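Local atomic coordinates of BepE protein (Bartonella henselae str. Houston-1, PDB entry 4YK3), a protein that is a type IV secretion effector of Bartonella, here represented by its BID domain, which probably forms part of the signal for translocation through the VirB machinery. Residues L72-A77 against L109-D114. Residues are numbered along the deposited sequence; the frame is centred on the assembly and turned at random.
Sequences LSRQVA and LCQALD
L113 reaches from the long helix 97-129 into the flank of helix 69-78 and meets S73, L72 and V76. Its CB bond already aims at the opposing helix, and CG, anti to the backbone N (chi1 -167°), carries the branch point toward helix 69-78. CG passes near S73 OG, and there the chain forks. CD1 meets L72 CD2 at 4.0 Å, the two leucine side chains crossing at about a right angle. CD2 goes deeper, lying against V76 CB at 3.5 Å and against V76 CG2 at nearly the same distance, while the carbonyl O of L72 and CA of S73 border the same methyl. The other branch of V76, CG1, is shared between this CD2 and L109 CD2, which is 4.0 Å away one helical turn before L113. The two segments run antiparallel, at 176° between axes 9.5 Å apart, a pairing within the BID domain, a four-helix bundle topped with a hook. Helix 32-49 packs on L109 through W44, V48 and Y49, whereas L55 touches both L72 and V76, continuing the apolar layer beyond the pair. Towards the more exposed edge the contact turns polar. S73 OG and D114 OD1 approach to 2.5 Å, and a water that bridges the two helices lies in position to donate to the same OD1 (2.7 Å) and to S73 O, though more acceptors surround it than it has protons. D114 OD1 also lies 2.9 Å from C110 O of its own helix, two acceptors that cannot bond to each other, so a proton from the water may relieve their repulsion. Further along this edge, C110 SG rests on A77, 3.8 Å from its CA and about as far from its CB.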
loop_
_atom_site.group_PDB
_atom_site.type_symbol
_atom_site.label_atom_id
_atom_site.label_comp_id
_atom_site.label_asym_id
_atom_site.label_seq_id
_atom_site.Cartn_x
_atom_site.Cartn_y
_atom_site.Cartn_z
ATOM N N LEU A 72 -5.404 -7.350 1.537
ATOM C CA LEU A 72 -5.409 -6.111 0.774
ATOM C C LEU A 72 -4.566 -6.278 -0.499
ATOM O O LEU A 72 -4.965 -5.878 -1.589
ATOM C CB LEU A 72 -4.878 -4.959 1.623
ATOM C CG LEU A 72 -4.631 -3.674 0.846
ATOM C CD1 LEU A 72 -5.950 -3.194 0.209
ATOM C CD2 LEU A 72 -4.027 -2.620 1.765
ATOM N N SER A 73 -3.416 -6.913 -0.356
ATOM C CA SER A 73 -2.551 -7.140 -1.498
ATOM C C SER A 73 -3.227 -7.979 -2.588
ATOM O O SER A 73 -3.166 -7.631 -3.765
ATOM C CB SER A 73 -1.263 -7.814 -1.049
ATOM O OG SER A 73 -0.173 -7.254 -1.742
ATOM N N ARG A 74 -3.861 -9.081 -2.199
ATOM C CA ARG A 74 -4.476 -9.954 -3.180
ATOM C C ARG A 74 -5.662 -9.248 -3.839
ATOM O O ARG A 74 -5.827 -9.325 -5.055
ATOM C CB ARG A 74 -4.911 -11.276 -2.545
ATOM N N GLN A 75 -6.458 -8.532 -3.052
ATOM C CA GLN A 75 -7.646 -7.886 -3.601
ATOM C C GLN A 75 -7.251 -6.926 -4.728
ATOM O O GLN A 75 -7.854 -6.926 -5.806
ATOM C CB GLN A 75 -8.431 -7.133 -2.523
ATOM C CG GLN A 75 -9.621 -6.347 -3.111
ATOM C CD GLN A 75 -10.364 -5.480 -2.100
ATOM O OE1 GLN A 75 -9.982 -5.393 -0.931
ATOM N NE2 GLN A 75 -11.437 -4.824 -2.558
ATOM N N VAL A 76 -6.216 -6.125 -4.497
ATOM C CA VAL A 76 -5.838 -5.162 -5.513
ATOM C C VAL A 76 -5.226 -5.877 -6.708
ATOM O O VAL A 76 -5.494 -5.510 -7.842
ATOM C CB VAL A 76 -4.896 -4.105 -4.945
ATOM C CG1 VAL A 76 -4.246 -3.279 -6.057
ATOM C CG2 VAL A 76 -5.670 -3.202 -4.011
ATOM N N ALA A 77 -4.448 -6.927 -6.465
ATOM C CA ALA A 77 -3.756 -7.578 -7.565
ATOM C C ALA A 77 -4.706 -8.423 -8.384
ATOM O O ALA A 77 -4.556 -8.540 -9.593
ATOM C CB ALA A 77 -2.584 -8.438 -7.048
ATOM N N LEU A 109 1.964 -0.878 -9.032
ATOM C CA LEU A 109 1.079 -0.638 -7.901
ATOM C C LEU A 109 1.052 -1.898 -7.038
ATOM O O LEU A 109 1.139 -1.824 -5.814
ATOM C CB LEU A 109 -0.330 -0.238 -8.367
ATOM C CG LEU A 109 -1.451 -0.298 -7.332
ATOM C CD1 LEU A 109 -1.188 0.664 -6.167
ATOM C CD2 LEU A 109 -2.845 -0.052 -7.942
ATOM N N CYS A 110 0.967 -3.054 -7.684
ATOM C CA CYS A 110 0.972 -4.329 -6.969
ATOM C C CYS A 110 2.284 -4.571 -6.192
ATOM O O CYS A 110 2.251 -4.998 -5.039
ATOM C CB CYS A 110 0.723 -5.472 -7.951
ATOM S SG CYS A 110 -0.919 -5.344 -8.692
ATOM N N GLN A 111 3.415 -4.277 -6.822
ATOM C CA GLN A 111 4.719 -4.339 -6.161
ATOM C C GLN A 111 4.790 -3.402 -4.969
ATOM O O GLN A 111 5.241 -3.793 -3.911
ATOM C CB GLN A 111 5.850 -3.967 -7.113
ATOM C CG GLN A 111 6.089 -4.888 -8.273
ATOM C CD GLN A 111 7.338 -4.489 -9.042
ATOM O OE1 GLN A 111 7.318 -4.379 -10.267
ATOM N NE2 GLN A 111 8.424 -4.243 -8.318
ATOM N N ALA A 112 4.377 -2.152 -5.159
ATOM C CA ALA A 112 4.439 -1.166 -4.092
ATOM C C ALA A 112 3.594 -1.620 -2.914
ATOM O O ALA A 112 3.998 -1.479 -1.764
ATOM C CB ALA A 112 3.984 0.176 -4.584
ATOM N N LEU A 113 2.444 -2.212 -3.214
ATOM C CA LEU A 113 1.515 -2.670 -2.189
ATOM C C LEU A 113 2.016 -3.906 -1.451
ATOM O O LEU A 113 1.871 -4.006 -0.230
ATOM C CB LEU A 113 0.152 -2.956 -2.812
ATOM C CG LEU A 113 -1.022 -3.147 -1.851
ATOM C CD1 LEU A 113 -1.189 -1.953 -0.934
ATOM C CD2 LEU A 113 -2.298 -3.342 -2.669
ATOM N N ASP A 114 2.578 -4.849 -2.205
ATOM C CA ASP A 114 3.287 -5.984 -1.630
ATOM C C ASP A 114 4.398 -5.506 -0.709
ATOM O O ASP A 114 4.569 -6.026 0.385
ATOM C CB ASP A 114 3.887 -6.868 -2.724
ATOM C CG ASP A 114 2.860 -7.743 -3.382
ATOM O OD1 ASP A 114 1.680 -7.342 -3.397
ATOM O OD2 ASP A 114 3.228 -8.824 -3.894
HETATM O O HOH W 1 -0.492 -6.565 -4.785
#